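Local coordinates for protein complement factor MASP-3 (PDB 3DEM) that is a serine protease of the complement system in innate immunity, associating with mannan-binding lectin and ficolins through its calcium-binding CUB1-EGF-CUB2 region, at residues Gly176-Pro181 / Val256-His261; Asp211-Glu216 / Lys244-Ile249; Tyr227-Ile230 / Lys235-Gly238. All blocks are in the same frame, centred on the assembly; numbering follows the deposited sequence.

Contact 1 (Gly176-Pro181 / Val256-His261); sequences GVITSP and VLILFH
Phe260 pushes its ring up against Ser180 and Pro181, the loop residues that follow strand 175-179, meeting each in a different way. Pro181 CD comes to the ring edge, close to the ring plane, at 4.3 Å from Phe260 CD2, whereas Ser180 CB approaches obliquely and stands 3.9 Å from Phe260 CE2. CG lies anti to the backbone N (chi1 -180°), which sets the ring beside these two residues. Further back, Ile178 and Ile258 extend toward each other tip to tip, their CD1 methyls 3.9 Å apart. In both, CG1 is anti to the carbonyl carbon, so the longer branch of each isoleucine is the one spent on bridging the space between the backbones. That space is wide, 9.4 Å from Ile178 CA to Ile258 CA and 7.6 Å from Ser180 CA to Phe260 CA. Such spacing belongs to two sheets stacked face to face: residues 176-179 lie in an outer strand of one sheet and residues 256-261 in an inner strand of the other, the two layers of the CUB beta-sandwich. Trp271 extends the same layer of side chains, presenting an edge-to-face partner for Phe260 and touching Ile178, while Tyr195 and Ile197 of strand 192-198 also pack on Ile178. Ser180 OG is hydrogen-bonded to Trp271 N, and Thr179 OG1 donates to Ser180 O at 2.8 Å from above the carbonyl plane. With both hydroxyls engaged in this way, the two segments meet across the gap only through carbon atoms, by the fit of apolar surfaces.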
# COMPACT_ATOMS: atom_id res chain seq x y z
N GLY A 176 -38.67 -39.41 5.35
CA GLY A 176 -37.75 -38.40 4.86
C GLY A 176 -36.49 -38.22 5.69
O GLY A 176 -36.35 -38.80 6.76
N VAL A 177 -35.58 -37.41 5.17
CA VAL A 177 -34.31 -37.12 5.83
C VAL A 177 -34.14 -35.61 5.99
O VAL A 177 -34.40 -34.83 5.07
CB VAL A 177 -33.11 -37.67 5.04
CG1 VAL A 177 -31.80 -37.30 5.73
CG2 VAL A 177 -33.23 -39.19 4.87
N ILE A 178 -33.69 -35.21 7.18
CA ILE A 178 -33.50 -33.80 7.48
C ILE A 178 -32.12 -33.66 8.11
O ILE A 178 -31.71 -34.50 8.91
CB ILE A 178 -34.59 -33.30 8.46
CG1 ILE A 178 -35.98 -33.68 7.94
CG2 ILE A 178 -34.47 -31.79 8.69
CD1 ILE A 178 -37.14 -33.10 8.76
N THR A 179 -31.39 -32.62 7.71
CA THR A 179 -30.04 -32.41 8.24
C THR A 179 -29.78 -30.93 8.50
O THR A 179 -30.50 -30.06 8.00
CB THR A 179 -28.93 -32.91 7.27
OG1 THR A 179 -28.75 -31.98 6.20
CG2 THR A 179 -29.23 -34.32 6.71
N SER A 180 -28.76 -30.65 9.30
CA SER A 180 -28.21 -29.31 9.40
C SER A 180 -27.66 -28.90 8.03
O SER A 180 -27.30 -29.76 7.23
CB SER A 180 -27.11 -29.27 10.46
OG SER A 180 -26.13 -30.26 10.21
N PRO A 181 -27.61 -27.59 7.74
CA PRO A 181 -27.15 -27.17 6.42
C PRO A 181 -25.72 -27.63 6.12
O PRO A 181 -24.83 -27.48 6.96
CB PRO A 181 -27.22 -25.64 6.49
CG PRO A 181 -28.18 -25.36 7.61
CD PRO A 181 -27.98 -26.45 8.59
N VAL A 256 -44.59 -31.84 13.14
CA VAL A 256 -43.44 -31.62 14.01
C VAL A 256 -42.64 -30.42 13.53
O VAL A 256 -42.46 -30.23 12.32
CB VAL A 256 -42.51 -32.87 14.04
CG1 VAL A 256 -41.27 -32.58 14.85
CG2 VAL A 256 -43.26 -34.09 14.58
N LEU A 257 -42.18 -29.61 14.46
CA LEU A 257 -41.26 -28.53 14.13
C LEU A 257 -39.89 -28.76 14.75
O LEU A 257 -39.77 -29.02 15.95
CB LEU A 257 -41.80 -27.17 14.57
CG LEU A 257 -40.79 -26.02 14.44
CD1 LEU A 257 -40.60 -25.61 12.97
CD2 LEU A 257 -41.20 -24.83 15.29
N ILE A 258 -38.85 -28.68 13.92
CA ILE A 258 -37.48 -28.76 14.40
C ILE A 258 -36.85 -27.39 14.22
O ILE A 258 -36.80 -26.85 13.10
CB ILE A 258 -36.68 -29.82 13.62
CG1 ILE A 258 -37.33 -31.20 13.78
CG2 ILE A 258 -35.24 -29.87 14.10
CD1 ILE A 258 -37.17 -32.09 12.57
N LEU A 259 -36.38 -26.82 15.32
CA LEU A 259 -35.65 -25.57 15.29
C LEU A 259 -34.18 -25.83 15.58
O LEU A 259 -33.83 -26.46 16.59
CB LEU A 259 -36.23 -24.58 16.31
CG LEU A 259 -35.54 -23.21 16.41
CD1 LEU A 259 -36.52 -22.11 16.81
CD2 LEU A 259 -34.37 -23.25 17.38
N PHE A 260 -33.32 -25.36 14.68
CA PHE A 260 -31.88 -25.46 14.87
C PHE A 260 -31.26 -24.07 14.95
O PHE A 260 -31.31 -23.31 13.99
CB PHE A 260 -31.23 -26.29 13.76
CG PHE A 260 -29.74 -26.43 13.90
CD1 PHE A 260 -29.17 -26.80 15.11
CD2 PHE A 260 -28.90 -26.21 12.81
CE1 PHE A 260 -27.80 -26.93 15.25
CE2 PHE A 260 -27.52 -26.34 12.93
CZ PHE A 260 -26.97 -26.71 14.16
N HIS A 261 -30.67 -23.76 16.10
CA HIS A 261 -30.05 -22.46 16.32
C HIS A 261 -28.54 -22.61 16.36
O HIS A 261 -28.03 -23.49 17.03
CB HIS A 261 -30.55 -21.85 17.63
CG HIS A 261 -29.97 -20.50 17.95
ND1 HIS A 261 -28.82 -20.34 18.69
CD2 HIS A 261 -30.39 -19.25 17.64
CE1 HIS A 261 -28.55 -19.05 18.81
NE2 HIS A 261 -29.49 -18.37 18.18

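Contact 2 (Asp211-Glu216 / Lys244-Ile249); sequences DIFDIE and KAPEPI. With CA (calcium ion), chain F.
Phe213 and Ala245 form a CH-pi contact: Ala245 CA sits almost over the middle of the aromatic ring, 3.6 Å from its centroid and 9° off the ring normal. Phe213 CG is anti to the backbone N (chi1 -171°), a setting that swings the ring out to the other segment.

Apolar touches surround this point. Ala245 CB rests over the same face at 3.6 Å from Phe213 CD1, and Pro246, crossing the phenyl side chain at about a right angle, places CD 3.9 Å from Phe213 CZ. The peptide before the alanine joins in obliquely, with Lys244 C 3.6 Å from Phe213 CD2. Both segments lie in connections between strands of the second CUB beta-sandwich, the later one running into strand 249-250, and Phe209 of strand 205-209 meets Phe213 edge-to-face and also touches Ala245 and Pro246.

The polar and metal interactions do not cross between the segments. Lys244 NZ and Glu247 OE2 make a long salt bridge of 3.7 Å within their own segment. Three residues beyond the phenylalanine, Glu216 extends its carboxylate so that OE1 binds the calcium ion at 2.3 Å, where two waters and Asp226, Asp263 and Ser265 also contribute ligands.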
# COMPACT_ATOMS: atom_id res chain seq x y z
N ASP A 211 -25.90 -41.25 11.91
CA ASP A 211 -24.55 -40.79 11.55
C ASP A 211 -23.99 -39.79 12.57
O ASP A 211 -24.32 -39.86 13.75
CB ASP A 211 -24.53 -40.21 10.14
CG ASP A 211 -25.00 -41.20 9.09
OD1 ASP A 211 -24.85 -42.43 9.30
OD2 ASP A 211 -25.52 -40.75 8.05
N ILE A 212 -23.13 -38.88 12.11
CA ILE A 212 -22.48 -37.91 12.99
C ILE A 212 -23.48 -36.99 13.68
O ILE A 212 -24.41 -36.48 13.06
CB ILE A 212 -21.45 -37.03 12.21
CG1 ILE A 212 -20.21 -37.84 11.86
CG2 ILE A 212 -21.04 -35.83 13.03
CD1 ILE A 212 -19.41 -37.26 10.71
N PHE A 213 -23.28 -36.80 14.98
CA PHE A 213 -24.00 -35.80 15.75
C PHE A 213 -22.99 -34.93 16.49
O PHE A 213 -22.26 -35.40 17.37
CB PHE A 213 -24.97 -36.46 16.74
CG PHE A 213 -25.90 -35.48 17.41
CD1 PHE A 213 -27.13 -35.18 16.85
CD2 PHE A 213 -25.54 -34.88 18.61
CE1 PHE A 213 -28.00 -34.29 17.46
CE2 PHE A 213 -26.40 -33.98 19.24
CZ PHE A 213 -27.64 -33.69 18.66
N ASP A 214 -22.93 -33.65 16.13
CA ASP A 214 -21.88 -32.76 16.62
C ASP A 214 -22.41 -31.33 16.68
O ASP A 214 -22.35 -30.59 15.69
CB ASP A 214 -20.64 -32.87 15.73
CG ASP A 214 -19.52 -31.93 16.15
OD1 ASP A 214 -19.55 -31.38 17.27
OD2 ASP A 214 -18.59 -31.75 15.33
N ILE A 215 -22.95 -30.98 17.84
CA ILE A 215 -23.46 -29.64 18.10
C ILE A 215 -22.69 -29.06 19.27
O ILE A 215 -22.58 -29.71 20.32
CB ILE A 215 -24.97 -29.65 18.41
CG1 ILE A 215 -25.74 -30.35 17.28
CG2 ILE A 215 -25.50 -28.23 18.61
CD1 ILE A 215 -27.25 -30.28 17.42
N GLU A 216 -22.12 -27.88 19.09
CA GLU A 216 -21.33 -27.24 20.14
C GLU A 216 -22.08 -27.25 21.47
O GLU A 216 -23.27 -26.92 21.53
CB GLU A 216 -21.01 -25.79 19.74
CG GLU A 216 -19.90 -25.15 20.56
CD GLU A 216 -19.75 -23.67 20.27
OE1 GLU A 216 -20.50 -23.16 19.41
OE2 GLU A 216 -18.89 -23.02 20.89
N LYS A 244 -23.61 -36.58 21.52
CA LYS A 244 -24.47 -37.75 21.63
C LYS A 244 -25.89 -37.33 21.27
O LYS A 244 -26.48 -36.46 21.92
CB LYS A 244 -24.43 -38.28 23.06
CG LYS A 244 -25.24 -39.54 23.29
CD LYS A 244 -24.35 -40.78 23.26
CE LYS A 244 -25.09 -41.99 23.82
NZ LYS A 244 -26.32 -42.29 23.03
N ALA A 245 -26.44 -37.96 20.24
CA ALA A 245 -27.79 -37.63 19.78
C ALA A 245 -28.83 -38.09 20.79
O ALA A 245 -28.62 -39.08 21.49
CB ALA A 245 -28.05 -38.26 18.42
N PRO A 246 -29.97 -37.37 20.87
CA PRO A 246 -31.04 -37.86 21.73
C PRO A 246 -31.54 -39.20 21.23
O PRO A 246 -31.38 -39.53 20.05
CB PRO A 246 -32.13 -36.79 21.59
CG PRO A 246 -31.76 -35.98 20.40
CD PRO A 246 -30.30 -36.10 20.20
N GLU A 247 -32.13 -39.99 22.13
CA GLU A 247 -32.74 -41.25 21.76
C GLU A 247 -33.88 -41.01 20.77
O GLU A 247 -34.42 -39.90 20.71
CB GLU A 247 -33.26 -41.97 23.01
CG GLU A 247 -32.18 -42.23 24.05
CD GLU A 247 -31.13 -43.19 23.55
OE1 GLU A 247 -31.51 -44.28 23.05
OE2 GLU A 247 -29.92 -42.88 23.65
N PRO A 248 -34.25 -42.04 19.99
CA PRO A 248 -35.35 -41.91 19.05
C PRO A 248 -36.61 -41.35 19.71
O PRO A 248 -36.92 -41.70 20.85
CB PRO A 248 -35.59 -43.35 18.60
CG PRO A 248 -34.27 -44.01 18.75
CD PRO A 248 -33.64 -43.38 19.96
N ILE A 249 -37.31 -40.49 18.99
CA ILE A 249 -38.50 -39.84 19.52
C ILE A 249 -39.76 -40.30 18.81
O ILE A 249 -39.93 -40.07 17.60
CB ILE A 249 -38.37 -38.31 19.43
CG1 ILE A 249 -37.23 -37.83 20.32
CG2 ILE A 249 -39.69 -37.62 19.80
CD1 ILE A 249 -36.77 -36.41 20.02
CA CA F . -21.53 -22.55 17.50
O HOH W 1 -22.33 -21.88 15.35
O HOH W 2 -20.46 -24.32 16.30

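Contact 3 (Tyr227-Ile230 / Lys235-Gly238); sequences YIKI and KVLG
A beta hairpin at the edge of a four-stranded antiparallel sheet brings Ile230 and Leu237 together as a hydrogen-bonded pair. Each serves the other as donor and acceptor: Ile230 N donates to Leu237 O at 2.9 Å, and Leu237 N returns a nearly straight bond to Ile230 O at 2.7 Å, with 179° at the hydrogen. Two CA-H...O contacts flank these bonds, Lys229 CA lying 3.4 Å from Leu237 O and Val236 CA 3.5 Å from Ile230 O, so each carbonyl oxygen is approached by an amide and by an alpha carbon.

Side chains divide between the two faces. Ile230 and Leu237 share one, their CB atoms 4.3 Å apart, and there both pack on Ile249, inside the sandwich of the second CUB domain. On the other face Lys229 and Val236 cross obliquely, with Lys229 CB 3.8 Å from Val236 CG1. This methyl is anti to its backbone N, which points it at the aliphatic root of the lysine; the extended remainder of that chain carries NZ away from the hairpin.

Past this pair the register slips. Ile228 bonds through its backbone to Phe240, giving strand 235-240 one more residue than its partner between the two pairings, consistent with a beta bulge. Gly238 falls in that interval with phi 110° and psi -161°, backbone angles suited to glycine, and its CA passes 4.2 Å from Ile228 O. The neighbouring inner strand, 255-261, bonds to the opposite side of strand 227-232 through Lys229 and Leu259.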
# COMPACT_ATOMS: atom_id res chain seq x y z
N TYR A 227 -28.18 -25.35 19.42
CA TYR A 227 -29.14 -26.33 19.91
C TYR A 227 -30.24 -26.67 18.92
O TYR A 227 -30.53 -25.91 17.99
CB TYR A 227 -29.77 -25.86 21.22
CG TYR A 227 -30.43 -24.50 21.11
CD1 TYR A 227 -31.72 -24.36 20.63
CD2 TYR A 227 -29.74 -23.34 21.49
CE1 TYR A 227 -32.32 -23.12 20.54
CE2 TYR A 227 -30.34 -22.09 21.40
CZ TYR A 227 -31.64 -21.99 20.91
OH TYR A 227 -32.25 -20.76 20.81
N ILE A 228 -30.84 -27.84 19.14
CA ILE A 228 -32.07 -28.23 18.49
C ILE A 228 -33.19 -28.19 19.52
O ILE A 228 -33.02 -28.66 20.65
CB ILE A 228 -31.98 -29.68 17.96
CG1 ILE A 228 -30.94 -29.80 16.84
CG2 ILE A 228 -33.34 -30.17 17.47
CD1 ILE A 228 -30.77 -31.21 16.32
N LYS A 229 -34.31 -27.61 19.13
CA LYS A 229 -35.56 -27.75 19.86
C LYS A 229 -36.55 -28.42 18.91
O LYS A 229 -36.53 -28.17 17.70
CB LYS A 229 -36.11 -26.39 20.27
CG LYS A 229 -35.41 -25.71 21.43
CD LYS A 229 -35.84 -24.24 21.51
CE LYS A 229 -35.33 -23.54 22.77
NZ LYS A 229 -35.87 -22.15 22.89
N ILE A 230 -37.41 -29.26 19.46
CA ILE A 230 -38.41 -29.93 18.66
C ILE A 230 -39.78 -29.71 19.28
O ILE A 230 -40.06 -30.19 20.38
CB ILE A 230 -38.13 -31.44 18.57
CG1 ILE A 230 -36.75 -31.69 17.96
CG2 ILE A 230 -39.24 -32.13 17.79
CD1 ILE A 230 -36.35 -33.16 17.91
N LYS A 235 -45.81 -28.64 23.14
CA LYS A 235 -44.66 -29.00 23.95
C LYS A 235 -43.35 -28.94 23.17
O LYS A 235 -43.28 -29.37 22.02
CB LYS A 235 -44.85 -30.40 24.54
CG LYS A 235 -43.85 -30.79 25.62
CD LYS A 235 -43.92 -32.29 25.88
CE LYS A 235 -42.85 -32.77 26.87
NZ LYS A 235 -42.84 -34.26 26.99
N VAL A 236 -42.32 -28.39 23.80
CA VAL A 236 -41.00 -28.34 23.18
C VAL A 236 -40.05 -29.33 23.85
O VAL A 236 -39.90 -29.35 25.07
CB VAL A 236 -40.41 -26.92 23.24
CG1 VAL A 236 -39.04 -26.88 22.58
CG2 VAL A 236 -41.36 -25.92 22.59
N LEU A 237 -39.42 -30.16 23.03
CA LEU A 237 -38.39 -31.08 23.50
C LEU A 237 -37.02 -30.46 23.28
O LEU A 237 -36.80 -29.78 22.29
CB LEU A 237 -38.49 -32.41 22.76
CG LEU A 237 -39.84 -33.12 22.86
CD1 LEU A 237 -39.88 -34.26 21.87
CD2 LEU A 237 -40.08 -33.62 24.27
N GLY A 238 -36.10 -30.72 24.20
CA GLY A 238 -34.77 -30.15 24.11
C GLY A 238 -34.58 -29.11 25.20
O GLY A 238 -35.34 -29.09 26.16

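In the fold
The three contacts sample one beta-sandwich from its interior to its rim: contact 1 is buried, contacts 2 and 3 only partly so. Contact 1 joins the two sheets through apolar side chains, contact 3 extends one of those sheets at its edge through backbone hydrogen bonds, and contact 2 packs two inter-strand connections together over one face of a phenylalanine ring. Contacts 1 and 3 share a sheet, in which strands 255-261 and 227-232 are neighbours. Contact 2 reaches both, Ile215 packing against Phe260 and Ile228, while Ile249 meets Ile230 and Leu237. Its segment 211-216 also ends at the calcium ion, whereas contact 3 has one face turned outward, lined by Lys229 and Val236.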